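Local coordinates for protein angiogenin-1 (PDB 7BFK) that probably cleaves RNA as a secreted endonuclease of the pancreatic ribonuclease family, and appears to be auto-inhibited, at residues K74-V79 with K101-A106; K43-L48 with D118-I123; A56-G61 with K110-Y115; G17-L22 with V79-T84. One frame throughout, in Å; residues are numbered along the deposited sequence.

Interaction 1 (K74-V79 with K101-A106); sequences KPFSVV and KKVIIA
Phe76 and Val103 meet with their side chains at about a right angle, the valine coming in obliquely to the ring so that Phe76 CD1 lies 3.9 Å from Val103 CG2. The ring reaches that methyl because Phe76 CG stands anti to its own carbonyl carbon (chi1 -73°), beside the backbone N. The other branch of the same valine serves a second partner: Val103 CG1 rests 4.0 Å from Val78 CG1, the two side chains sliding past each other in opposite directions. One valine therefore fills the space next to two residues of the facing strand, and Ile57 adds to the same apolar cluster by touching both Phe76 and Val103. On the more exposed side, Pro75 and Lys102 run side by side and point the same way; a bend at the last torsion of the lysine leaves its NZ 3.7 Å from Pro75 CD. Between these two groups the backbones are joined at Phe76 and Lys101, an antiparallel hydrogen-bonded pair. Phe76 N gives a nearly straight bond of 2.8 Å to Lys101 O from above the carbonyl plane, whereas Lys101 N reaches Phe76 O at 2.9 Å within it. Past this pair the chains part, strand 76-79 and strand 101-106 running 75° apart, and Val103 N turns to Ser72 OG, which Lys74 O also holds. Such a parting, with one long strand leaving one neighbour for another, is characteristic of the strongly bent, V-shaped antiparallel sheet of the pancreatic ribonuclease fold.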
loop_
_atom_site.group_PDB
_atom_site.type_symbol
_atom_site.label_atom_id
_atom_site.label_comp_id
_atom_site.label_asym_id
_atom_site.label_seq_id
_atom_site.Cartn_x
_atom_site.Cartn_y
_atom_site.Cartn_z
ATOM N N LYS A 74 4.713 -6.624 -13.962
ATOM C CA LYS A 74 4.162 -5.479 -14.722
ATOM C C LYS A 74 4.118 -4.267 -13.805
ATOM O O LYS A 74 3.969 -4.398 -12.594
ATOM C CB LYS A 74 2.804 -5.832 -15.336
ATOM C CG LYS A 74 2.868 -6.960 -16.358
ATOM C CD LYS A 74 1.602 -7.158 -17.151
ATOM C CE LYS A 74 1.372 -6.082 -18.192
ATOM N NZ LYS A 74 2.363 -6.155 -19.294
ATOM N N PRO A 75 4.287 -3.061 -14.361
ATOM C CA PRO A 75 4.171 -1.838 -13.582
ATOM C C PRO A 75 2.697 -1.518 -13.299
ATOM O O PRO A 75 1.838 -1.925 -14.067
ATOM C CB PRO A 75 4.802 -0.791 -14.497
ATOM C CG PRO A 75 4.484 -1.297 -15.881
ATOM C CD PRO A 75 4.587 -2.804 -15.784
ATOM N N PHE A 76 2.450 -0.802 -12.208
ATOM C CA PHE A 76 1.125 -0.340 -11.759
ATOM C C PHE A 76 1.133 1.188 -11.657
ATOM O O PHE A 76 2.214 1.780 -11.432
ATOM C CB PHE A 76 0.786 -0.934 -10.378
ATOM C CG PHE A 76 0.433 -2.393 -10.375
ATOM C CD1 PHE A 76 1.419 -3.364 -10.323
ATOM C CD2 PHE A 76 -0.892 -2.804 -10.464
ATOM C CE1 PHE A 76 1.082 -4.708 -10.332
ATOM C CE2 PHE A 76 -1.220 -4.154 -10.471
ATOM C CZ PHE A 76 -0.232 -5.099 -10.412
ATOM N N SER A 77 -0.017 1.826 -11.877
ATOM C CA SER A 77 -0.222 3.240 -11.510
ATOM C C SER A 77 -0.307 3.269 -9.994
ATOM O O SER A 77 -1.070 2.454 -9.442
ATOM C CB SER A 77 -1.458 3.858 -12.099
ATOM O OG SER A 77 -1.266 4.139 -13.457
ATOM N N VAL A 78 0.457 4.142 -9.358
ATOM C CA VAL A 78 0.435 4.268 -7.880
ATOM C C VAL A 78 0.285 5.737 -7.520
ATOM O O VAL A 78 0.610 6.621 -8.342
ATOM C CB VAL A 78 1.687 3.648 -7.221
ATOM C CG1 VAL A 78 1.813 2.165 -7.531
ATOM C CG2 VAL A 78 2.959 4.381 -7.610
ATOM N N VAL A 79 -0.233 5.961 -6.329
ATOM C CA VAL A 79 -0.299 7.281 -5.665
ATOM C C VAL A 79 0.466 7.110 -4.358
ATOM O O VAL A 79 0.142 6.170 -3.607
ATOM C CB VAL A 79 -1.740 7.767 -5.435
ATOM C CG1 VAL A 79 -1.764 8.931 -4.457
ATOM C CG2 VAL A 79 -2.428 8.141 -6.755
ATOM N N LYS A 101 5.085 2.227 -11.519
ATOM C CA LYS A 101 6.224 1.421 -11.014
ATOM C C LYS A 101 5.824 -0.018 -10.743
ATOM O O LYS A 101 4.633 -0.297 -10.501
ATOM C CB LYS A 101 6.780 2.088 -9.745
ATOM C CG LYS A 101 7.537 3.377 -10.041
ATOM C CD LYS A 101 8.605 3.748 -9.080
ATOM C CE LYS A 101 9.450 4.905 -9.579
ATOM N NZ LYS A 101 10.315 4.500 -10.709
ATOM N N LYS A 102 6.792 -0.917 -10.854
ATOM C CA LYS A 102 6.624 -2.298 -10.376
ATOM C C LYS A 102 6.528 -2.148 -8.860
ATOM O O LYS A 102 7.210 -1.239 -8.312
ATOM C CB LYS A 102 7.771 -3.193 -10.834
ATOM C CG LYS A 102 7.908 -3.274 -12.350
ATOM C CD LYS A 102 8.889 -4.306 -12.827
ATOM C CE LYS A 102 9.268 -4.126 -14.278
ATOM N NZ LYS A 102 8.107 -3.688 -15.079
ATOM N N VAL A 103 5.686 -2.938 -8.218
ATOM C CA VAL A 103 5.505 -2.850 -6.745
ATOM C C VAL A 103 6.182 -4.059 -6.099
ATOM O O VAL A 103 6.324 -5.121 -6.767
ATOM C CB VAL A 103 4.026 -2.742 -6.376
ATOM C CG1 VAL A 103 3.432 -1.450 -6.907
ATOM C CG2 VAL A 103 3.246 -3.953 -6.871
ATOM N N ILE A 104 6.665 -3.877 -4.882
ATOM C CA ILE A 104 7.297 -4.954 -4.094
ATOM C C ILE A 104 6.438 -5.178 -2.864
ATOM O O ILE A 104 6.292 -4.255 -2.069
ATOM C CB ILE A 104 8.747 -4.627 -3.759
ATOM C CG1 ILE A 104 9.527 -4.202 -5.006
ATOM C CG2 ILE A 104 9.360 -5.830 -3.063
ATOM C CD1 ILE A 104 10.817 -3.464 -4.712
ATOM N N ILE A 105 5.886 -6.373 -2.742
ATOM C CA ILE A 105 4.958 -6.737 -1.644
ATOM C C ILE A 105 5.437 -8.035 -1.004
ATOM O O ILE A 105 6.341 -8.666 -1.540
ATOM C CB ILE A 105 3.534 -6.893 -2.192
ATOM C CG1 ILE A 105 3.414 -8.133 -3.084
ATOM C CG2 ILE A 105 3.099 -5.631 -2.910
ATOM C CD1 ILE A 105 2.011 -8.432 -3.529
ATOM N N ALA A 106 4.832 -8.373 0.117
ATOM C CA ALA A 106 5.010 -9.648 0.812
ATOM C C ALA A 106 3.854 -10.540 0.384
ATOM O O ALA A 106 2.710 -10.028 0.242
ATOM C CB ALA A 106 5.052 -9.424 2.312
#

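Interaction 2 (K43-L48 with D118-I123)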
loop_
_atom_site.group_PDB
_atom_site.type_symbol
_atom_site.label_atom_id
_atom_site.label_comp_id
_atom_site.label_asym_id
_atom_site.label_seq_id
_atom_site.Cartn_x
_atom_site.Cartn_y
_atom_site.Cartn_z
ATOM N N LYS A 43 4.561 7.683 5.272
ATOM C CA LYS A 43 4.296 7.430 3.848
ATOM C C LYS A 43 3.321 6.273 3.700
ATOM O O LYS A 43 3.330 5.357 4.553
ATOM C CB LYS A 43 5.602 7.079 3.128
ATOM C CG LYS A 43 5.493 6.878 1.633
ATOM C CD LYS A 43 6.863 6.790 0.958
ATOM C CE LYS A 43 7.719 5.670 1.511
ATOM N NZ LYS A 43 7.293 4.350 0.989
ATOM N N ASN A 44 2.513 6.322 2.656
ATOM C CA ASN A 44 1.675 5.174 2.263
ATOM C C ASN A 44 1.509 5.213 0.757
ATOM O O ASN A 44 1.251 6.283 0.230
ATOM C CB ASN A 44 0.333 5.121 2.969
ATOM C CG ASN A 44 -0.267 3.738 2.867
ATOM O OD1 ASN A 44 0.144 2.852 3.601
ATOM N ND2 ASN A 44 -1.258 3.577 1.997
ATOM N N THR A 45 1.686 4.066 0.117
ATOM C CA THR A 45 1.556 3.880 -1.341
ATOM C C THR A 45 0.263 3.094 -1.639
ATOM O O THR A 45 0.069 1.986 -1.063
ATOM C CB THR A 45 2.810 3.208 -1.904
ATOM O OG1 THR A 45 3.968 3.900 -1.414
ATOM C CG2 THR A 45 2.810 3.150 -3.409
ATOM N N PHE A 46 -0.542 3.637 -2.534
ATOM C CA PHE A 46 -1.813 3.063 -3.036
ATOM C C PHE A 46 -1.622 2.581 -4.474
ATOM O O PHE A 46 -1.051 3.315 -5.283
ATOM C CB PHE A 46 -2.931 4.106 -2.954
ATOM C CG PHE A 46 -3.201 4.620 -1.564
ATOM C CD1 PHE A 46 -2.503 5.711 -1.070
ATOM C CD2 PHE A 46 -4.148 4.013 -0.747
ATOM C CE1 PHE A 46 -2.747 6.187 0.209
ATOM C CE2 PHE A 46 -4.381 4.481 0.538
ATOM C CZ PHE A 46 -3.675 5.565 1.013
ATOM N N ILE A 47 -2.067 1.356 -4.758
ATOM C CA ILE A 47 -2.032 0.744 -6.115
ATOM C C ILE A 47 -3.392 0.974 -6.783
ATOM O O ILE A 47 -4.420 0.627 -6.187
ATOM C CB ILE A 47 -1.694 -0.750 -6.045
ATOM C CG1 ILE A 47 -0.421 -1.016 -5.237
ATOM C CG2 ILE A 47 -1.589 -1.327 -7.444
ATOM C CD1 ILE A 47 -0.269 -2.451 -4.847
ATOM N N LEU A 48 -3.394 1.508 -7.994
ATOM C CA LEU A 48 -4.647 1.749 -8.756
ATOM C C LEU A 48 -4.933 0.515 -9.608
ATOM O O LEU A 48 -4.607 0.537 -10.784
ATOM C CB LEU A 48 -4.498 3.023 -9.598
ATOM C CG LEU A 48 -4.684 4.338 -8.835
ATOM C CD1 LEU A 48 -3.649 4.512 -7.742
ATOM C CD2 LEU A 48 -4.658 5.545 -9.775
ATOM N N ASP A 118 2.802 -0.794 9.609
ATOM C CA ASP A 118 3.725 0.271 10.093
ATOM C C ASP A 118 4.763 0.540 8.993
ATOM O O ASP A 118 5.561 1.474 9.146
ATOM C CB ASP A 118 4.378 -0.095 11.429
ATOM C CG ASP A 118 4.971 -1.497 11.486
ATOM O OD1 ASP A 118 4.899 -2.210 10.465
ATOM O OD2 ASP A 118 5.487 -1.872 12.563
ATOM N N VAL A 119 4.791 -0.277 7.938
ATOM C CA VAL A 119 5.690 -0.017 6.779
ATOM C C VAL A 119 4.794 0.201 5.554
ATOM O O VAL A 119 3.607 0.535 5.714
ATOM C CB VAL A 119 6.773 -1.101 6.569
ATOM C CG1 VAL A 119 7.714 -0.760 5.407
ATOM C CG2 VAL A 119 7.597 -1.324 7.832
ATOM N N ASP A 120 5.334 0.012 4.374
ATOM C CA ASP A 120 4.620 0.347 3.131
ATOM C C ASP A 120 5.083 -0.641 2.062
ATOM O O ASP A 120 6.108 -1.323 2.254
ATOM C CB ASP A 120 4.942 1.810 2.792
ATOM C CG ASP A 120 4.170 2.426 1.657
ATOM O OD1 ASP A 120 3.105 1.864 1.308
ATOM O OD2 ASP A 120 4.651 3.483 1.118
ATOM N N ILE A 121 4.378 -0.700 0.955
ATOM C CA ILE A 121 4.838 -1.524 -0.179
ATOM C C ILE A 121 6.024 -0.784 -0.791
ATOM O O ILE A 121 6.197 0.414 -0.488
ATOM C CB ILE A 121 3.701 -1.761 -1.176
ATOM C CG1 ILE A 121 3.178 -0.446 -1.732
ATOM C CG2 ILE A 121 2.580 -2.568 -0.512
ATOM C CD1 ILE A 121 2.329 -0.628 -2.955
ATOM N N GLY A 122 6.797 -1.484 -1.598
ATOM C CA GLY A 122 7.959 -0.915 -2.292
ATOM C C GLY A 122 7.610 -0.596 -3.719
ATOM O O GLY A 122 6.554 -1.071 -4.212
ATOM N N ILE A 123 8.455 0.206 -4.359
ATOM C CA ILE A 123 8.328 0.582 -5.783
ATOM C C ILE A 123 9.718 0.480 -6.387
ATOM O O ILE A 123 10.738 0.730 -5.647
ATOM C CB ILE A 123 7.721 1.987 -5.975
ATOM C CG1 ILE A 123 8.509 3.062 -5.226
ATOM C CG2 ILE A 123 6.260 1.996 -5.601
ATOM C CD1 ILE A 123 8.046 4.490 -5.545
HETATM O O HOH W 1 6.518 3.060 -1.899
#
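Asp120 grips Thr45 with both carboxylate oxygens. OD1 takes the backbone N of Thr45 at 2.9 Å, and OD2 receives the hydroxyl, Thr45 OG1, at 2.7 Å, each on its syn side and somewhat out of the carboxylate plane. On the anti side of OD2 comes the ammonium of Lys43, whose NZ forms a salt bridge of 2.8 Å to Asp120 OD2 after bending at chi3 and chi4. Beside this polar cluster, Ile121 CD1 packs 3.6 Å from Ile47 CG1, and Ile121 CG1 lies against Thr45 CB. Were an alanine to replace Asp120, the amide and hydroxyl of Thr45 would probably lose these acceptors, and Lys43 its counter-charge. Further out, a water donates to Thr45 OG1 and to Ile121 O, tying the two segments again. Lys41 holds both Asn44 OD1 and Val119 O, while His14 bonds to Thr45 O and touches Asp120 and Ile121. In pancreatic-type ribonucleases the amide and hydroxyl of the corresponding threonine read the pyrimidine base; their capture by a residue of the C-terminal segment is consistent with auto-inhibition by a blocked base pocket, as in human angiogenin.

Interaction 3 (A56-G61 with K110-Y115)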
loop_
_atom_site.group_PDB
_atom_site.type_symbol
_atom_site.label_atom_id
_atom_site.label_comp_id
_atom_site.label_asym_id
_atom_site.label_seq_id
_atom_site.Cartn_x
_atom_site.Cartn_y
_atom_site.Cartn_z
ATOM N N ALA A 56 -2.479 -11.614 -8.156
ATOM C CA ALA A 56 -1.746 -12.316 -9.234
ATOM C C ALA A 56 -0.227 -12.180 -9.040
ATOM O O ALA A 56 0.495 -13.056 -9.526
ATOM C CB ALA A 56 -2.185 -11.791 -10.583
ATOM N N ILE A 57 0.252 -11.117 -8.382
ATOM C CA ILE A 57 1.713 -10.904 -8.133
ATOM C C ILE A 57 2.270 -12.130 -7.397
ATOM O O ILE A 57 3.449 -12.490 -7.622
ATOM C CB ILE A 57 1.971 -9.604 -7.343
ATOM C CG1 ILE A 57 1.594 -8.369 -8.159
ATOM C CG2 ILE A 57 3.421 -9.536 -6.877
ATOM C CD1 ILE A 57 1.519 -7.088 -7.352
ATOM N N CYS A 58 1.439 -12.737 -6.565
ATOM C CA CYS A 58 1.778 -13.896 -5.711
ATOM C C CYS A 58 1.587 -15.214 -6.485
ATOM O O CYS A 58 2.162 -16.204 -6.057
ATOM C CB CYS A 58 0.921 -13.898 -4.447
ATOM S SG CYS A 58 1.164 -12.454 -3.369
ATOM N N THR A 59 0.860 -15.207 -7.609
ATOM C CA THR A 59 0.509 -16.453 -8.360
ATOM C C THR A 59 0.769 -16.347 -9.871
ATOM O O THR A 59 -0.162 -16.616 -10.635
ATOM C CB THR A 59 -0.959 -16.824 -8.117
ATOM O OG1 THR A 59 -1.795 -15.776 -8.617
ATOM C CG2 THR A 59 -1.259 -17.060 -6.654
ATOM N N GLY A 60 1.982 -15.982 -10.289
ATOM C CA GLY A 60 2.375 -15.981 -11.711
ATOM C C GLY A 60 2.737 -14.611 -12.238
ATOM O O GLY A 60 3.307 -14.536 -13.347
ATOM N N GLY A 61 2.442 -13.552 -11.485
ATOM C CA GLY A 61 2.665 -12.190 -11.969
ATOM C C GLY A 61 3.821 -11.495 -11.292
ATOM O O GLY A 61 3.942 -10.286 -11.513
ATOM N N LYS A 110 -0.748 -17.554 -1.646
ATOM C CA LYS A 110 -1.405 -16.854 -2.780
ATOM C C LYS A 110 -1.865 -15.443 -2.380
ATOM O O LYS A 110 -2.462 -14.787 -3.256
ATOM C CB LYS A 110 -2.636 -17.630 -3.259
ATOM C CG LYS A 110 -3.841 -17.582 -2.319
ATOM C CD LYS A 110 -5.142 -18.108 -2.922
ATOM C CE LYS A 110 -5.309 -19.606 -2.805
ATOM N NZ LYS A 110 -5.615 -20.014 -1.414
ATOM N N PHE A 111 -1.584 -14.997 -1.147
ATOM C CA PHE A 111 -2.123 -13.735 -0.563
ATOM C C PHE A 111 -1.076 -12.656 -0.303
ATOM O O PHE A 111 -0.167 -12.818 0.507
ATOM C CB PHE A 111 -2.788 -13.986 0.797
ATOM C CG PHE A 111 -4.010 -14.863 0.763
ATOM C CD1 PHE A 111 -5.227 -14.369 0.316
ATOM C CD2 PHE A 111 -3.957 -16.178 1.216
ATOM C CE1 PHE A 111 -6.358 -15.173 0.294
ATOM C CE2 PHE A 111 -5.089 -16.977 1.200
ATOM C CZ PHE A 111 -6.287 -16.476 0.734
ATOM N N PRO A 112 -1.207 -11.489 -0.968
ATOM C CA PRO A 112 -0.449 -10.307 -0.589
ATOM C C PRO A 112 -0.767 -10.002 0.880
ATOM O O PRO A 112 -1.930 -10.129 1.257
ATOM C CB PRO A 112 -0.994 -9.201 -1.503
ATOM C CG PRO A 112 -1.518 -9.951 -2.707
ATOM C CD PRO A 112 -2.039 -11.269 -2.161
ATOM N N VAL A 113 0.241 -9.623 1.663
ATOM C CA VAL A 113 0.088 -9.296 3.112
ATOM C C VAL A 113 1.009 -8.148 3.491
ATOM O O VAL A 113 2.030 -7.952 2.830
ATOM C CB VAL A 113 0.376 -10.536 3.994
ATOM C CG1 VAL A 113 -0.702 -11.577 3.839
ATOM C CG2 VAL A 113 1.738 -11.141 3.692
ATOM N N HIS A 114 0.655 -7.439 4.569
ATOM C CA HIS A 114 1.473 -6.381 5.219
ATOM C C HIS A 114 1.412 -6.647 6.729
ATOM O O HIS A 114 0.296 -6.788 7.264
ATOM C CB HIS A 114 0.995 -4.973 4.829
ATOM C CG HIS A 114 -0.275 -4.577 5.506
ATOM N ND1 HIS A 114 -0.286 -3.913 6.717
ATOM C CD2 HIS A 114 -1.569 -4.778 5.176
ATOM C CE1 HIS A 114 -1.534 -3.706 7.092
ATOM N NE2 HIS A 114 -2.337 -4.227 6.167
ATOM N N TYR A 115 2.561 -6.768 7.381
ATOM C CA TYR A 115 2.660 -7.088 8.826
ATOM C C TYR A 115 2.821 -5.803 9.645
ATOM O O TYR A 115 3.905 -5.189 9.591
ATOM C CB TYR A 115 3.804 -8.074 9.062
ATOM C CG TYR A 115 3.609 -9.428 8.425
ATOM C CD1 TYR A 115 2.506 -10.206 8.739
ATOM C CD2 TYR A 115 4.545 -9.957 7.548
ATOM C CE1 TYR A 115 2.319 -11.460 8.180
ATOM C CE2 TYR A 115 4.375 -11.212 6.981
ATOM C CZ TYR A 115 3.260 -11.969 7.303
ATOM O OH TYR A 115 3.069 -13.206 6.758
#
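Cys58 leans from its turn onto the chain at Lys110-Pro112, and each of its side-chain atoms finds a separate part of that chain. CB starts over the peptide group that follows Lys110, 3.7 Å from Lys110 O. From there SG is carried anti to the carbonyl carbon of its own residue (chi1 -62°), which brings it to the start of the proline ring: Cys58 SG lies 3.5 Å from Pro112 N and 3.6 Å from Pro112 CD, with CG only slightly farther off. At its tip the sulfur is bonded to Cys107, close to the end of strand 93-108. The Cys58-Cys107 bridge is one of the disulfides common to the pancreatic ribonuclease fold, and here it pins the loop after helix 51-55 beside the hairpin formed by strands 93-108 and 111-113. Next along the loop, Thr59 crosses Lys110 obliquely, its CG2 methyl 3.7 Å from Lys110 CB. The lysine then leads away, its CG over one face of the Phe111 ring, toward the rim. Lys110 O, the carbonyl that Cys58 CB passes, is taken by the side-chain amide of Gln55. The turn that presents the cysteine is held from within: Ala56 O accepts Thr59 N at 2.9 Å and Gly61 N at 2.8 Å, the two donors arriving from opposite faces of the carbonyl plane.

Interaction 4 (G17-L22 with V79-T84)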
loop_
_atom_site.group_PDB
_atom_site.type_symbol
_atom_site.label_atom_id
_atom_site.label_comp_id
_atom_site.label_asym_id
_atom_site.label_seq_id
_atom_site.Cartn_x
_atom_site.Cartn_y
_atom_site.Cartn_z
ATOM N N GLY A 17 -8.413 1.652 -6.839
ATOM C CA GLY A 17 -8.505 1.982 -8.269
ATOM C C GLY A 17 -8.910 3.430 -8.515
ATOM O O GLY A 17 -8.588 3.926 -9.574
ATOM N N GLU A 18 -9.539 4.099 -7.547
ATOM C CA GLU A 18 -10.036 5.501 -7.698
ATOM C C GLU A 18 -9.184 6.482 -6.881
ATOM O O GLU A 18 -9.581 7.648 -6.763
ATOM C CB GLU A 18 -11.511 5.574 -7.281
ATOM C CG GLU A 18 -12.421 4.684 -8.123
ATOM C CD GLU A 18 -13.879 4.611 -7.664
ATOM O OE1 GLU A 18 -14.239 5.315 -6.695
ATOM O OE2 GLU A 18 -14.654 3.843 -8.276
ATOM N N MET A 19 -8.021 6.068 -6.374
ATOM C CA MET A 19 -7.161 6.975 -5.574
ATOM C C MET A 19 -6.536 8.048 -6.482
ATOM O O MET A 19 -6.234 7.740 -7.652
ATOM C CB MET A 19 -6.045 6.184 -4.873
ATOM C CG MET A 19 -5.169 7.033 -4.021
ATOM S SD MET A 19 -6.065 7.834 -2.686
ATOM C CE MET A 19 -4.740 8.802 -1.968
ATOM N N THR A 20 -6.334 9.260 -5.957
ATOM C CA THR A 20 -5.630 10.380 -6.637
ATOM C C THR A 20 -4.765 11.121 -5.611
ATOM O O THR A 20 -4.992 10.949 -4.405
ATOM C CB THR A 20 -6.604 11.364 -7.307
ATOM O OG1 THR A 20 -7.144 12.215 -6.289
ATOM C CG2 THR A 20 -7.709 10.672 -8.067
ATOM N N THR A 21 -3.820 11.934 -6.081
ATOM C CA THR A 21 -2.892 12.729 -5.238
ATOM C C THR A 21 -3.707 13.656 -4.326
ATOM O O THR A 21 -3.317 13.845 -3.152
ATOM C CB THR A 21 -1.904 13.495 -6.118
ATOM O OG1 THR A 21 -2.679 14.336 -6.980
ATOM C CG2 THR A 21 -1.025 12.577 -6.940
ATOM N N LEU A 22 -4.814 14.185 -4.839
ATOM C CA LEU A 22 -5.692 15.146 -4.122
ATOM C C LEU A 22 -6.401 14.454 -2.951
ATOM O O LEU A 22 -6.849 15.162 -2.057
ATOM C CB LEU A 22 -6.705 15.727 -5.121
ATOM C CG LEU A 22 -6.103 16.462 -6.323
ATOM C CD1 LEU A 22 -7.191 16.923 -7.288
ATOM C CD2 LEU A 22 -5.253 17.642 -5.874
ATOM N N VAL A 79 -0.233 5.961 -6.329
ATOM C CA VAL A 79 -0.299 7.281 -5.665
ATOM C C VAL A 79 0.466 7.110 -4.358
ATOM O O VAL A 79 0.142 6.170 -3.607
ATOM C CB VAL A 79 -1.740 7.767 -5.435
ATOM C CG1 VAL A 79 -1.764 8.931 -4.457
ATOM C CG2 VAL A 79 -2.428 8.141 -6.755
ATOM N N ILE A 80 1.443 7.978 -4.119
ATOM C CA ILE A 80 2.273 8.002 -2.892
ATOM C C ILE A 80 1.881 9.238 -2.088
ATOM O O ILE A 80 1.962 10.380 -2.637
ATOM C CB ILE A 80 3.773 7.980 -3.248
ATOM C CG1 ILE A 80 4.106 6.786 -4.149
ATOM C CG2 ILE A 80 4.643 7.988 -1.990
ATOM C CD1 ILE A 80 5.315 6.988 -4.997
ATOM N N CYS A 81 1.426 9.013 -0.863
ATOM C CA CYS A 81 1.118 10.067 0.132
ATOM C C CYS A 81 2.304 10.149 1.093
ATOM O O CYS A 81 2.587 9.153 1.811
ATOM C CB CYS A 81 -0.200 9.782 0.833
ATOM S SG CYS A 81 -1.582 9.655 -0.329
ATOM N N THR A 82 3.003 11.277 1.085
ATOM C CA THR A 82 4.236 11.493 1.876
ATOM C C THR A 82 4.000 12.593 2.905
ATOM O O THR A 82 3.491 13.677 2.534
ATOM C CB THR A 82 5.435 11.837 0.977
ATOM O OG1 THR A 82 5.524 10.857 -0.069
ATOM C CG2 THR A 82 6.731 11.874 1.760
ATOM N N HIS A 83 4.327 12.291 4.150
ATOM C CA HIS A 83 4.269 13.234 5.292
ATOM C C HIS A 83 5.157 14.454 5.011
ATOM O O HIS A 83 6.303 14.270 4.531
ATOM C CB HIS A 83 4.728 12.509 6.551
ATOM C CG HIS A 83 5.105 13.417 7.675
ATOM N ND1 HIS A 83 6.376 13.956 7.792
ATOM C CD2 HIS A 83 4.407 13.831 8.755
ATOM C CE1 HIS A 83 6.433 14.687 8.895
ATOM N NE2 HIS A 83 5.228 14.624 9.500
ATOM N N THR A 84 4.666 15.657 5.307
ATOM C CA THR A 84 5.465 16.909 5.226
ATOM C C THR A 84 5.486 17.594 6.603
ATOM O O THR A 84 6.405 18.393 6.820
ATOM C CB THR A 84 4.967 17.839 4.113
ATOM O OG1 THR A 84 3.586 18.116 4.335
ATOM C CG2 THR A 84 5.145 17.250 2.730
#
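Met19 lies across Val79 at about a right angle, its CG 3.8 Å from Val79 CB. The pair joins two parts of the pancreatic ribonuclease fold: the loop linking helix 5-14 to helix 24-32, which corresponds to the hinge of the N-terminal helix in this family, and strand 76-85 of the central sheet. The methionine chain leaves with CG anti to the backbone N (chi1 -178°) and then bends at chi2, a course that takes its terminal methyl along the strand past Val79 CG1 to Cys81. There Met19 CE rests 3.7 Å from Cys81 SG. That sulfur is itself bonded to Cys24 at the start of helix 24-32, so the methyl packs against a disulfide that already ties helix and strand together; Met19 also touches Cys24, Gln27, Phe46 and Leu48. Shortened to an alanine, this residue would lose the atoms that touch Val79 and Cys81, which is likely to open a gap beside both and seat the loop more weakly on the strand. Val79, buried like Met19 and Cys81, uses both of its branches. CG2 lies against the backbone where the loop turns from Met19 to Thr20, 3.9 Å from Thr20 CA. The other branch stands anti to the valine N (chi1 166°) and reaches the next peptide group. Contact between the segments is thus wholly van der Waals in kind, and even the polar backbone meets carbon: Thr20 O sits 3.8 Å from Val79 CG1, and Thr21 N 4.0 Å from the same methyl.

How the interactions relate
All four interactions reach the one curved antiparallel sheet. Strand 76-85 carries one side of interactions 1 and 4, which share Val79 although their centres are 14 Å apart. Interactions 1 and 2 are closer, about 9 Å between centres, because strand 43-47 pairs with 76-85 and strand 122-124 with 93-108. Interactions 3 and 4 lie on opposite sides of the chain's centre, about 22 Å apart between centres, each beside a disulfide. Along the chain, the first segments follow in the order 4, 2, 3, 1, while the second run 4, 1, 3, 2. Interaction 2, centred about 3 Å from the chain's centre, brings the C-terminal tail back between the two disulfide-braced ends, where it closes over strand 43-47.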